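C-type lectin domain family 4, member b1 (Mus musculus, PDB 6LKR) probably recognises carbohydrate-containing ligands, among them pathogen phosphoglycolipids, through a calcium-carrying C-type lectin domain on the surface of immune cells. Local coordinates at residues G72-Q77 with G94-D99; I66-T71 with K102-Y107; G13-L18 with V128-K133; A62-G67 with K124-C129. All coordinates share one frame; numbering follows the deposited sequence.

Contact 1 (G72-Q77 with G94-D99); sequences GHRQWQ and GEPSSD. With CA (calcium ion), chain D.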
loop_
_atom_site.group_PDB
_atom_site.type_symbol
_atom_site.label_atom_id
_atom_site.label_comp_id
_atom_site.label_asym_id
_atom_site.label_seq_id
_atom_site.Cartn_x
_atom_site.Cartn_y
_atom_site.Cartn_z
ATOM N N GLY A 72 6.200 -10.161 -15.037
ATOM C CA GLY A 72 5.886 -11.192 -16.049
ATOM C C GLY A 72 5.525 -10.581 -17.391
ATOM O O GLY A 72 6.437 -10.155 -18.132
ATOM N N HIS A 73 4.231 -10.550 -17.691
ATOM C CA HIS A 73 3.649 -10.006 -18.944
ATOM C C HIS A 73 2.546 -9.027 -18.570
ATOM O O HIS A 73 1.388 -9.452 -18.448
ATOM C CB HIS A 73 3.190 -11.161 -19.833
ATOM C CG HIS A 73 4.302 -12.122 -20.035
ATOM N ND1 HIS A 73 5.430 -11.770 -20.746
ATOM C CD2 HIS A 73 4.517 -13.361 -19.543
ATOM C CE1 HIS A 73 6.276 -12.776 -20.733
ATOM N NE2 HIS A 73 5.741 -13.767 -20.000
ATOM N N ARG A 74 2.926 -7.768 -18.350
ATOM C CA ARG A 74 2.026 -6.698 -17.848
ATOM C C ARG A 74 1.559 -7.075 -16.437
ATOM O O ARG A 74 0.459 -6.653 -16.052
ATOM C CB ARG A 74 0.843 -6.483 -18.803
ATOM C CG ARG A 74 1.207 -6.449 -20.285
ATOM C CD ARG A 74 2.054 -5.267 -20.729
ATOM N NE ARG A 74 3.452 -5.385 -20.333
ATOM C CZ ARG A 74 4.395 -4.480 -20.571
ATOM N NH1 ARG A 74 4.118 -3.386 -21.255
ATOM N NH2 ARG A 74 5.623 -4.677 -20.122
ATOM N N GLN A 75 2.347 -7.873 -15.712
ATOM C CA GLN A 75 2.076 -8.236 -14.295
ATOM C C GLN A 75 2.814 -7.224 -13.406
ATOM O O GLN A 75 3.823 -7.589 -12.763
ATOM C CB GLN A 75 2.419 -9.711 -14.086
ATOM C CG GLN A 75 1.506 -10.613 -14.911
ATOM C CD GLN A 75 1.995 -12.032 -15.039
ATOM O OE1 GLN A 75 2.647 -12.399 -16.018
ATOM N NE2 GLN A 75 1.690 -12.833 -14.031
ATOM N N TRP A 76 2.315 -5.989 -13.419
ATOM C CA TRP A 76 2.891 -4.821 -12.707
ATOM C C TRP A 76 2.876 -5.093 -11.203
ATOM O O TRP A 76 1.848 -5.527 -10.673
ATOM C CB TRP A 76 2.138 -3.540 -13.084
ATOM C CG TRP A 76 2.114 -3.308 -14.562
ATOM C CD1 TRP A 76 1.049 -3.453 -15.406
ATOM C CD2 TRP A 76 3.235 -2.963 -15.394
ATOM N NE1 TRP A 76 1.427 -3.196 -16.695
ATOM C CE2 TRP A 76 2.759 -2.885 -16.719
ATOM C CE3 TRP A 76 4.581 -2.672 -15.146
ATOM C CZ2 TRP A 76 3.584 -2.551 -17.789
ATOM C CZ3 TRP A 76 5.395 -2.336 -16.203
ATOM C CH2 TRP A 76 4.904 -2.278 -17.507
ATOM N N GLN A 77 4.001 -4.835 -10.550
ATOM C CA GLN A 77 4.163 -5.001 -9.093
ATOM C C GLN A 77 4.843 -3.743 -8.558
ATOM O O GLN A 77 5.785 -3.252 -9.220
ATOM C CB GLN A 77 4.964 -6.273 -8.815
ATOM C CG GLN A 77 5.042 -6.663 -7.344
ATOM C CD GLN A 77 5.558 -8.074 -7.173
ATOM O OE1 GLN A 77 4.867 -9.046 -7.474
ATOM N NE2 GLN A 77 6.794 -8.200 -6.714
ATOM N N GLY A 94 -1.701 5.405 -24.923
ATOM C CA GLY A 94 -0.835 4.489 -25.693
ATOM C C GLY A 94 0.198 3.773 -24.829
ATOM O O GLY A 94 1.030 3.060 -25.394
ATOM N N GLU A 95 0.165 3.944 -23.505
ATOM C CA GLU A 95 1.073 3.228 -22.571
ATOM C C GLU A 95 0.223 2.341 -21.671
ATOM O O GLU A 95 -0.938 2.645 -21.398
ATOM C CB GLU A 95 1.904 4.208 -21.736
ATOM C CG GLU A 95 2.698 5.208 -22.561
ATOM C CD GLU A 95 3.725 4.619 -23.516
ATOM O OE1 GLU A 95 4.211 3.487 -23.275
ATOM O OE2 GLU A 95 4.054 5.301 -24.497
ATOM N N PRO A 96 0.746 1.203 -21.178
ATOM C CA PRO A 96 2.040 0.662 -21.593
ATOM C C PRO A 96 2.052 0.251 -23.073
ATOM O O PRO A 96 0.987 0.028 -23.608
ATOM C CB PRO A 96 2.213 -0.597 -20.730
ATOM C CG PRO A 96 1.207 -0.467 -19.617
ATOM C CD PRO A 96 0.083 0.385 -20.155
ATOM N N SER A 97 3.234 0.172 -23.687
ATOM C CA SER A 97 3.401 0.030 -25.154
ATOM C C SER A 97 4.120 -1.271 -25.541
ATOM O O SER A 97 3.909 -1.714 -26.681
ATOM C CB SER A 97 4.098 1.237 -25.720
ATOM O OG SER A 97 5.434 1.330 -25.251
ATOM N N SER A 98 4.925 -1.886 -24.669
ATOM C CA SER A 98 5.781 -3.029 -25.086
ATOM C C SER A 98 6.080 -3.989 -23.932
ATOM O O SER A 98 6.580 -3.542 -22.886
ATOM C CB SER A 98 7.055 -2.542 -25.703
ATOM O OG SER A 98 7.928 -3.636 -25.948
ATOM N N ASP A 99 5.905 -5.288 -24.174
ATOM C CA ASP A 99 6.250 -6.336 -23.182
ATOM C C ASP A 99 7.766 -6.382 -22.951
ATOM O O ASP A 99 8.147 -6.975 -21.948
ATOM C CB ASP A 99 5.716 -7.712 -23.563
ATOM C CG ASP A 99 5.559 -8.611 -22.351
ATOM O OD1 ASP A 99 5.053 -8.116 -21.323
ATOM O OD2 ASP A 99 5.962 -9.796 -22.435
HETATM CA CA CA D . 6.505 2.622 -23.454
HETATM O O HOH W 1 6.346 4.359 -25.422
HETATM O O HOH W 2 8.336 3.550 -24.499
#

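Contact 2 (I66-T71 with K102-Y107); sequences IGLWDT and KCVTVY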
loop_
_atom_site.group_PDB
_atom_site.type_symbol
_atom_site.label_atom_id
_atom_site.label_comp_id
_atom_site.label_asym_id
_atom_site.label_seq_id
_atom_site.Cartn_x
_atom_site.Cartn_y
_atom_site.Cartn_z
ATOM N N ILE A 66 9.594 5.377 -11.289
ATOM C CA ILE A 66 8.699 5.061 -10.141
ATOM C C ILE A 66 8.875 3.581 -9.787
ATOM O O ILE A 66 9.510 2.842 -10.576
ATOM C CB ILE A 66 7.241 5.444 -10.459
ATOM C CG1 ILE A 66 6.612 4.524 -11.506
ATOM C CG2 ILE A 66 7.166 6.901 -10.888
ATOM C CD1 ILE A 66 5.125 4.709 -11.659
ATOM N N GLY A 67 8.364 3.175 -8.623
ATOM C CA GLY A 67 8.600 1.842 -8.039
ATOM C C GLY A 67 7.630 0.808 -8.582
ATOM O O GLY A 67 7.118 0.004 -7.794
ATOM N N LEU A 68 7.421 0.799 -9.894
ATOM C CA LEU A 68 6.512 -0.147 -10.586
ATOM C C LEU A 68 7.333 -0.911 -11.625
ATOM O O LEU A 68 8.059 -0.278 -12.401
ATOM C CB LEU A 68 5.365 0.622 -11.250
ATOM C CG LEU A 68 4.206 -0.242 -11.758
ATOM C CD1 LEU A 68 3.482 -0.921 -10.602
ATOM C CD2 LEU A 68 3.216 0.585 -12.561
ATOM N N TRP A 69 7.233 -2.235 -11.633
ATOM C CA TRP A 69 7.964 -3.061 -12.620
ATOM C C TRP A 69 7.108 -4.263 -12.999
ATOM O O TRP A 69 6.227 -4.668 -12.221
ATOM C CB TRP A 69 9.353 -3.463 -12.110
ATOM C CG TRP A 69 9.336 -4.353 -10.910
ATOM C CD1 TRP A 69 9.006 -4.007 -9.632
ATOM C CD2 TRP A 69 9.711 -5.743 -10.864
ATOM N NE1 TRP A 69 9.114 -5.092 -8.804
ATOM C CE2 TRP A 69 9.554 -6.167 -9.526
ATOM C CE3 TRP A 69 10.149 -6.666 -11.817
ATOM C CZ2 TRP A 69 9.825 -7.473 -9.122
ATOM C CZ3 TRP A 69 10.405 -7.962 -11.418
ATOM C CH2 TRP A 69 10.245 -8.357 -10.091
ATOM N N ASP A 70 7.384 -4.798 -14.178
ATOM C CA ASP A 70 6.620 -5.926 -14.755
ATOM C C ASP A 70 7.340 -7.219 -14.371
ATOM O O ASP A 70 8.451 -7.446 -14.878
ATOM C CB ASP A 70 6.470 -5.733 -16.260
ATOM C CG ASP A 70 5.666 -6.833 -16.915
ATOM O OD1 ASP A 70 5.175 -7.721 -16.182
ATOM O OD2 ASP A 70 5.529 -6.777 -18.143
ATOM N N THR A 71 6.709 -8.013 -13.506
ATOM C CA THR A 71 7.228 -9.292 -12.966
ATOM C C THR A 71 6.971 -10.415 -13.979
ATOM O O THR A 71 7.495 -11.508 -13.775
ATOM C CB THR A 71 6.603 -9.586 -11.598
ATOM O OG1 THR A 71 5.225 -9.916 -11.772
ATOM C CG2 THR A 71 6.682 -8.412 -10.646
ATOM N N LYS A 102 10.008 -3.236 -19.050
ATOM C CA LYS A 102 9.613 -3.870 -17.762
ATOM C C LYS A 102 9.606 -2.865 -16.599
ATOM O O LYS A 102 9.115 -3.234 -15.523
ATOM C CB LYS A 102 10.536 -5.056 -17.472
ATOM C CG LYS A 102 10.471 -6.181 -18.497
ATOM C CD LYS A 102 9.096 -6.794 -18.620
ATOM C CE LYS A 102 9.082 -8.097 -19.384
ATOM N NZ LYS A 102 7.702 -8.485 -19.767
ATOM N N CYS A 103 10.101 -1.645 -16.799
ATOM C CA CYS A 103 10.180 -0.598 -15.751
ATOM C C CYS A 103 9.351 0.606 -16.188
ATOM O O CYS A 103 8.935 0.661 -17.364
ATOM C CB CYS A 103 11.624 -0.214 -15.454
ATOM S SG CYS A 103 12.532 -1.549 -14.633
ATOM N N VAL A 104 9.058 1.500 -15.250
ATOM C CA VAL A 104 8.032 2.562 -15.442
ATOM C C VAL A 104 8.623 3.901 -15.023
ATOM O O VAL A 104 9.251 3.983 -13.949
ATOM C CB VAL A 104 6.729 2.238 -14.689
ATOM C CG1 VAL A 104 5.661 3.303 -14.896
ATOM C CG2 VAL A 104 6.191 0.883 -15.111
ATOM N N THR A 105 8.432 4.902 -15.876
ATOM C CA THR A 105 8.798 6.307 -15.582
ATOM C C THR A 105 7.541 7.165 -15.577
ATOM O O THR A 105 6.524 6.749 -16.176
ATOM C CB THR A 105 9.776 6.896 -16.602
ATOM O OG1 THR A 105 9.241 6.685 -17.911
ATOM C CG2 THR A 105 11.150 6.289 -16.478
ATOM N N VAL A 106 7.618 8.297 -14.896
ATOM C CA VAL A 106 6.558 9.329 -14.949
ATOM C C VAL A 106 7.212 10.529 -15.630
ATOM O O VAL A 106 8.368 10.855 -15.300
ATOM C CB VAL A 106 5.972 9.630 -13.557
ATOM C CG1 VAL A 106 7.029 10.137 -12.586
ATOM C CG2 VAL A 106 4.806 10.599 -13.643
ATOM N N TYR A 107 6.521 11.131 -16.591
ATOM C CA TYR A 107 7.049 12.287 -17.351
ATOM C C TYR A 107 5.877 13.134 -17.835
ATOM O O TYR A 107 4.713 12.688 -17.800
ATOM C CB TYR A 107 7.974 11.821 -18.476
ATOM C CG TYR A 107 7.298 11.464 -19.776
ATOM C CD1 TYR A 107 6.796 10.194 -20.003
ATOM C CD2 TYR A 107 7.211 12.390 -20.803
ATOM C CE1 TYR A 107 6.198 9.860 -21.209
ATOM C CE2 TYR A 107 6.613 12.076 -22.012
ATOM C CZ TYR A 107 6.106 10.806 -22.217
ATOM O OH TYR A 107 5.513 10.509 -23.406
#

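Contact 3 (G13-L18 with V128-K133); sequences GSHCYL and VCQMKK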
loop_
_atom_site.group_PDB
_atom_site.type_symbol
_atom_site.label_atom_id
_atom_site.label_comp_id
_atom_site.label_asym_id
_atom_site.label_seq_id
_atom_site.Cartn_x
_atom_site.Cartn_y
_atom_site.Cartn_z
ATOM N N GLY A 13 0.556 12.942 3.213
ATOM C CA GLY A 13 -0.148 11.831 3.872
ATOM C C GLY A 13 0.769 11.180 4.890
ATOM O O GLY A 13 1.387 11.916 5.680
ATOM N N SER A 14 0.921 9.857 4.834
ATOM C CA SER A 14 1.713 9.072 5.815
ATOM C C SER A 14 3.184 8.969 5.393
ATOM O O SER A 14 3.943 8.294 6.105
ATOM C CB SER A 14 1.116 7.703 5.998
ATOM O OG SER A 14 1.334 6.907 4.836
ATOM N N HIS A 15 3.588 9.590 4.282
ATOM C CA HIS A 15 4.905 9.329 3.646
ATOM C C HIS A 15 5.745 10.600 3.566
ATOM O O HIS A 15 5.176 11.708 3.595
ATOM C CB HIS A 15 4.728 8.731 2.247
ATOM C CG HIS A 15 4.014 7.427 2.251
ATOM N ND1 HIS A 15 2.680 7.315 1.880
ATOM C CD2 HIS A 15 4.431 6.186 2.588
ATOM C CE1 HIS A 15 2.317 6.047 1.965
ATOM N NE2 HIS A 15 3.370 5.336 2.403
ATOM N N CYS A 16 7.057 10.401 3.477
ATOM C CA CYS A 16 8.076 11.413 3.150
ATOM C C CYS A 16 8.605 11.105 1.751
ATOM O O CYS A 16 8.794 9.916 1.445
ATOM C CB CYS A 16 9.194 11.380 4.183
ATOM S SG CYS A 16 8.547 11.439 5.870
ATOM N N TYR A 17 8.853 12.143 0.954
ATOM C CA TYR A 17 9.296 12.028 -0.455
ATOM C C TYR A 17 10.591 12.811 -0.661
ATOM O O TYR A 17 10.780 13.868 -0.014
ATOM C CB TYR A 17 8.191 12.518 -1.389
ATOM C CG TYR A 17 6.923 11.707 -1.303
ATOM C CD1 TYR A 17 5.960 11.987 -0.352
ATOM C CD2 TYR A 17 6.707 10.628 -2.146
ATOM C CE1 TYR A 17 4.802 11.233 -0.256
ATOM C CE2 TYR A 17 5.548 9.873 -2.077
ATOM C CZ TYR A 17 4.593 10.174 -1.125
ATOM O OH TYR A 17 3.449 9.437 -1.046
ATOM N N LEU A 18 11.445 12.311 -1.556
ATOM C CA LEU A 18 12.696 12.998 -1.968
ATOM C C LEU A 18 13.028 12.675 -3.422
ATOM O O LEU A 18 13.054 11.482 -3.781
ATOM C CB LEU A 18 13.845 12.555 -1.057
ATOM C CG LEU A 18 15.188 13.216 -1.368
ATOM C CD1 LEU A 18 15.224 14.607 -0.774
ATOM C CD2 LEU A 18 16.359 12.380 -0.862
ATOM N N VAL A 128 12.402 9.197 -7.874
ATOM C CA VAL A 128 11.754 9.772 -6.658
ATOM C C VAL A 128 11.597 8.640 -5.640
ATOM O O VAL A 128 11.142 7.552 -6.049
ATOM C CB VAL A 128 10.387 10.416 -6.964
ATOM C CG1 VAL A 128 10.082 11.541 -5.985
ATOM C CG2 VAL A 128 10.275 10.915 -8.393
ATOM N N CYS A 129 11.979 8.887 -4.395
ATOM C CA CYS A 129 11.946 7.904 -3.289
ATOM C C CYS A 129 10.854 8.297 -2.304
ATOM O O CYS A 129 10.518 9.500 -2.204
ATOM C CB CYS A 129 13.270 7.826 -2.538
ATOM S SG CYS A 129 14.720 7.502 -3.576
ATOM N N GLN A 130 10.350 7.315 -1.573
ATOM C CA GLN A 130 9.376 7.547 -0.491
ATOM C C GLN A 130 9.733 6.625 0.667
ATOM O O GLN A 130 10.283 5.530 0.420
ATOM C CB GLN A 130 7.940 7.348 -0.991
ATOM C CG GLN A 130 7.437 5.921 -0.923
ATOM C CD GLN A 130 5.992 5.802 -1.352
ATOM O OE1 GLN A 130 5.603 6.298 -2.401
ATOM N NE2 GLN A 130 5.190 5.140 -0.535
ATOM N N MET A 131 9.425 7.073 1.878
ATOM C CA MET A 131 9.458 6.230 3.094
ATOM C C MET A 131 8.268 6.615 3.970
ATOM O O MET A 131 7.688 7.691 3.742
ATOM C CB MET A 131 10.764 6.446 3.861
ATOM C CG MET A 131 10.975 7.873 4.305
ATOM S SD MET A 131 12.376 8.037 5.453
ATOM C CE MET A 131 13.715 7.450 4.430
ATOM N N LYS A 132 7.923 5.761 4.927
ATOM C CA LYS A 132 6.906 6.066 5.961
ATOM C C LYS A 132 7.443 7.193 6.849
ATOM O O LYS A 132 8.665 7.232 7.075
ATOM C CB LYS A 132 6.559 4.795 6.737
ATOM C CG LYS A 132 5.824 3.747 5.911
ATOM C CD LYS A 132 5.906 2.352 6.487
ATOM C CE LYS A 132 5.422 1.287 5.528
ATOM N NZ LYS A 132 3.976 1.008 5.707
ATOM N N LYS A 133 6.566 8.109 7.266
ATOM C CA LYS A 133 6.868 9.213 8.217
ATOM C C LYS A 133 7.040 8.616 9.615
ATOM O O LYS A 133 6.700 7.426 9.781
ATOM C CB LYS A 133 5.733 10.246 8.220
ATOM C CG LYS A 133 4.465 9.813 8.952
ATOM C CD LYS A 133 3.352 10.847 8.956
ATOM C CE LYS A 133 2.291 10.572 10.004
ATOM N NZ LYS A 133 1.775 9.183 9.921
HETATM O O HOH W 3 3.587 6.315 8.673
HETATM O O HOH W 4 3.112 7.517 -2.719
#

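Contact 4 (A62-G67 with K124-C129); sequences AAYFIG and KQKSVC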
loop_
_atom_site.group_PDB
_atom_site.type_symbol
_atom_site.label_atom_id
_atom_site.label_comp_id
_atom_site.label_asym_id
_atom_site.label_seq_id
_atom_site.Cartn_x
_atom_site.Cartn_y
_atom_site.Cartn_z
ATOM N N ALA A 62 12.096 16.626 -17.021
ATOM C CA ALA A 62 12.797 15.360 -16.694
ATOM C C ALA A 62 11.803 14.199 -16.567
ATOM O O ALA A 62 10.627 14.438 -16.260
ATOM C CB ALA A 62 13.608 15.535 -15.440
ATOM N N ALA A 63 12.280 12.979 -16.820
ATOM C CA ALA A 63 11.535 11.716 -16.619
ATOM C C ALA A 63 12.080 11.037 -15.364
ATOM O O ALA A 63 13.291 11.136 -15.104
ATOM C CB ALA A 63 11.651 10.827 -17.832
ATOM N N TYR A 64 11.211 10.410 -14.578
ATOM C CA TYR A 64 11.602 9.838 -13.270
ATOM C C TYR A 64 11.090 8.415 -13.158
ATOM O O TYR A 64 9.884 8.196 -13.358
ATOM C CB TYR A 64 11.033 10.662 -12.120
ATOM C CG TYR A 64 11.473 12.099 -12.100
ATOM C CD1 TYR A 64 10.910 13.022 -12.963
ATOM C CD2 TYR A 64 12.418 12.544 -11.187
ATOM C CE1 TYR A 64 11.287 14.352 -12.936
ATOM C CE2 TYR A 64 12.800 13.874 -11.142
ATOM C CZ TYR A 64 12.234 14.778 -12.023
ATOM O OH TYR A 64 12.571 16.094 -11.994
ATOM N N PHE A 65 11.979 7.497 -12.809
ATOM C CA PHE A 65 11.601 6.117 -12.433
ATOM C C PHE A 65 10.669 6.159 -11.216
ATOM O O PHE A 65 10.932 6.895 -10.233
ATOM C CB PHE A 65 12.842 5.268 -12.159
ATOM C CG PHE A 65 13.486 4.690 -13.390
ATOM C CD1 PHE A 65 12.731 4.014 -14.336
ATOM C CD2 PHE A 65 14.852 4.815 -13.602
ATOM C CE1 PHE A 65 13.331 3.466 -15.457
ATOM C CE2 PHE A 65 15.446 4.284 -14.737
ATOM C CZ PHE A 65 14.683 3.606 -15.660
ATOM N N ILE A 66 9.594 5.377 -11.289
ATOM C CA ILE A 66 8.699 5.061 -10.141
ATOM C C ILE A 66 8.875 3.581 -9.787
ATOM O O ILE A 66 9.510 2.842 -10.576
ATOM C CB ILE A 66 7.241 5.444 -10.459
ATOM C CG1 ILE A 66 6.612 4.524 -11.506
ATOM C CG2 ILE A 66 7.166 6.901 -10.888
ATOM C CD1 ILE A 66 5.125 4.709 -11.659
ATOM N N GLY A 67 8.364 3.175 -8.623
ATOM C CA GLY A 67 8.600 1.842 -8.039
ATOM C C GLY A 67 7.630 0.808 -8.582
ATOM O O GLY A 67 7.118 0.004 -7.794
ATOM N N LYS A 124 18.898 5.143 -18.325
ATOM C CA LYS A 124 19.180 5.960 -17.120
ATOM C C LYS A 124 18.128 7.065 -17.048
ATOM O O LYS A 124 17.892 7.739 -18.071
ATOM C CB LYS A 124 20.617 6.488 -17.157
ATOM C CG LYS A 124 21.678 5.393 -17.122
ATOM C CD LYS A 124 23.038 5.810 -17.652
ATOM C CE LYS A 124 24.036 6.146 -16.565
ATOM N NZ LYS A 124 25.414 5.777 -16.967
ATOM N N GLN A 125 17.482 7.217 -15.895
ATOM C CA GLN A 125 16.518 8.316 -15.658
ATOM C C GLN A 125 16.772 8.884 -14.266
ATOM O O GLN A 125 17.569 8.293 -13.497
ATOM C CB GLN A 125 15.066 7.834 -15.754
ATOM C CG GLN A 125 14.753 6.964 -16.966
ATOM C CD GLN A 125 14.751 7.708 -18.282
ATOM O OE1 GLN A 125 14.740 8.930 -18.333
ATOM N NE2 GLN A 125 14.795 6.966 -19.376
ATOM N N LYS A 126 16.096 9.981 -13.952
ATOM C CA LYS A 126 15.994 10.506 -12.571
ATOM C C LYS A 126 15.083 9.550 -11.791
ATOM O O LYS A 126 14.634 8.548 -12.373
ATOM C CB LYS A 126 15.500 11.954 -12.623
ATOM C CG LYS A 126 16.336 12.860 -13.521
ATOM C CD LYS A 126 16.246 14.333 -13.178
ATOM C CE LYS A 126 17.298 15.170 -13.878
ATOM N NZ LYS A 126 18.655 14.899 -13.348
ATOM N N SER A 127 14.835 9.830 -10.524
ATOM C CA SER A 127 13.970 8.964 -9.696
ATOM C C SER A 127 13.376 9.785 -8.563
ATOM O O SER A 127 13.812 10.931 -8.366
ATOM C CB SER A 127 14.745 7.772 -9.192
ATOM O OG SER A 127 15.943 8.186 -8.555
ATOM N N VAL A 128 12.402 9.197 -7.874
ATOM C CA VAL A 128 11.754 9.772 -6.658
ATOM C C VAL A 128 11.597 8.640 -5.640
ATOM O O VAL A 128 11.142 7.552 -6.049
ATOM C CB VAL A 128 10.387 10.416 -6.964
ATOM C CG1 VAL A 128 10.082 11.541 -5.985
ATOM C CG2 VAL A 128 10.275 10.915 -8.393
ATOM N N CYS A 129 11.979 8.887 -4.395
ATOM C CA CYS A 129 11.946 7.904 -3.289
ATOM C C CYS A 129 10.854 8.297 -2.304
ATOM O O CYS A 129 10.518 9.500 -2.204
ATOM C CB CYS A 129 13.270 7.826 -2.538
ATOM S SG CYS A 129 14.720 7.502 -3.576
#

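Contact 1 (G72-Q77 with G94-D99)
Asp-99 spends both carboxylate oxygens on 72-77. His-73 ND1 donates to Asp-99 OD2 at 2.7 Å, using the syn lone pair, with the acceptor close to the imidazole plane although ring and carboxylate planes are turned 41° apart. Asp-99 OD1 forms a longer salt bridge with Arg-74 NE, 3.3 Å away, and a second one with Lys-102. Placing the carboxylate between these two residues depends on its CG standing opposite the backbone N (chi1 -156°). The backbone N of His-73 donates to Gln-75 OE1 at 3.0 Å, which ties the turn of 72-77 together.

The Arg-74 guanidinium lies sandwiched. Trp-76 CZ2 sits over the centre of one face, 3.5 Å above its plane, and Asp-99 CA lies over the rim of the other. Bends at chi2 and chi3 fold the arginine back so that its guanidinium lies against Trp-76 CZ2. Its nitrogens also reach Asp-70, Asp-118 and the carbonyl of Glu-101, and together with the groups over both faces these partners fix its rotation.

The loop that it braces is the long calcium-binding loop of the C-type lectin fold, with the family's cis-proline, here Pro-96, inside a Glu-Pro-Ser motif. The calcium ion takes Glu-95 OE1 and Ser-97 OG, each at 2.5 Å, two waters, and ligands from Glu-101, Asn-117 and Asp-118. One of the waters donates to Glu-95 OE2.

Apolar packing falls to the proline: Pro-96 CG lies 3.7 Å from Trp-76 CZ2, the two side chains pointing opposite ways as they pass, while Pro-96 CB meets Arg-74 NH1 at 3.4 Å.

Contact 2 (I66-T71 with K102-Y107)
Val-104 wedges its two methyl groups between Ile-66 and Leu-68. CG1 meets Ile-66 CD1 at 3.6 Å, and CG2 meets Leu-68 CD2 at 3.9 Å, both pairs meeting at a slant. The CG1 branch of Ile-66, set between its backbone N and carbonyl carbon (chi1 70°), runs over Val-104, which leaves CG2 for Val-106 CG1, 3.7 Å away and approached nearly at a right angle. Trp-76 and Trp-116 also pack on Val-104.

Strands 64-70 and 103-109 thus pair antiparallel in the core of the C-type lectin domain, the second of them beginning just after the calcium ligand Glu-101. The pairing is irregular: the chain turns a corner in an inverse gamma turn centred on Gly-67. Ile-66 N donates to Val-104 O at 3.0 Å, and beyond the corner Asp-70 N donates to Lys-102 O at 2.7 Å. Cys-103, beside Trp-69, is fastened to Cys-121 by a disulfide.

At the polar edge Lys-102 NZ forms a salt bridge with Asp-70 OD2 at 3.2 Å, from above the carboxylate plane (66° out of it). The lysine also bonds Gly-72 O, while Asp-70 OD1 accepts from the backbone N of Gly-72 and of Gln-75.

Contact 3 (G13-L18 with V128-K133)
Cys-16 and Met-131 form a hydrogen-bonded antiparallel pair: Cys-16 N donates to Met-131 O at 2.8 Å and Met-131 N returns a bond to Cys-16 O at 2.9 Å. This ladder joins strand 15-18, near the N-terminus, to strand 126-132, near the C-terminus, the closing of the chain ends upon each other that marks the C-type lectin fold. It continues on both sides. Leu-18 and Cys-129 satisfy each other's N and O, and Lys-133 N donates to Ser-14 O at 2.9 Å, an acceptor that also takes a water proton. Disulfides tie Cys-16 to Cys-5 and Cys-129 to Cys-35.

The amide of Gln-130 works on two neighbours. Its OE1 accepts from Val-44 N, and a water lies 2.8 Å from Gln-130 OE1 and 2.6 Å from Tyr-17 OH. Tyr-17 and Gln-130 run side by side, with ring and amide planes 72° apart. NE2 rests over one face of the His-15 ring, 3.3 Å above its plane, a place it reaches because the glutamine chain is extended beyond CG (chi2 177°). Ser-14 OG lies over the opposite face and is hydrogen-bonded to Glu-33 of the second subunit, so this end of the strand pair meets the second subunit.

On the Cys-16 side, Met-131 CG packs against Cys-16 CB at 3.9 Å, and Cys-16 SG comes to 3.6 Å from Lys-133 CA.

Contact 4 (A62-G67 with K124-C129)
Lys-126 O accepts the shortest polar bond here, from Phe-65 N at 2.9 Å. The same oxygen receives a CA-H...O contact from Tyr-64 CA, 3.4 Å away. These bonds make a short parallel pairing in the C-type lectin core, between strand 64-70 and strand 126-132, in which Tyr-64 bridges to Lys-126 and Phe-65 to Ser-127. Lys-126 N adds a weak, bent bond to Ala-63 O at 3.2 Å. The pairing soon fails: Phe-65 O and Val-128 N, both buried, have no hydrogen-bonding partner, and the chain turns a corner at Gly-67.

Tyr-64 and Lys-126 share one side of this pairing. The lysine CB lies 3.5 Å from Tyr-64 CD2, and its aliphatic chain runs on past the tyrosine ring to Ala-62, with Lys-126 CD at 3.7 Å from Ala-62 CB. Its NZ finds the carbonyl of Ser-24, whereas Tyr-64 OH is bonded to Asp-59 N. Val-128 turns its CG2 methyl toward Tyr-64 CB, and the carbonyl O of Ser-127 lies at the edge of the tyrosine ring.

Phe-65 projects from the other side, where Trp-28 meets its ring edge-to-face and Ser-31 of helix 28-37 also touches it. Gln-125 crosses the phenyl ring nearly at a right angle. With CG opposite the carbonyl carbon (chi1 -47°), the glutamine lays that atom over the ring face in a CH-pi contact, Gln-125 CG standing 3.8 Å from the Phe-65 centroid and 22° off the normal. The bend at chi2 then turns the amide so that OE1 comes to Ala-63 CB.

Overall arrangement
All four contacts reach one mixed sheet. Along the chain contact 3 is outermost, closing residues 13-18 on 128-133; contacts 4 and 2 both start on strand 64-70, and contact 1 is nested inside all three. Contacts 2 and 4 share Ile-66 and Gly-67, with centres about 9 Å apart, so strand 64-70 pairs with 103-109 and with 126-132. Strand 126-132 then carries the sheet to contact 3, whose centre is about 15 Å from that of contact 4. Contact 1 touches contact 2, about 9 Å away between centres, but its centre lies about 25 Å from that of contact 3. The calcium loop therefore sits across the domain from the paired termini.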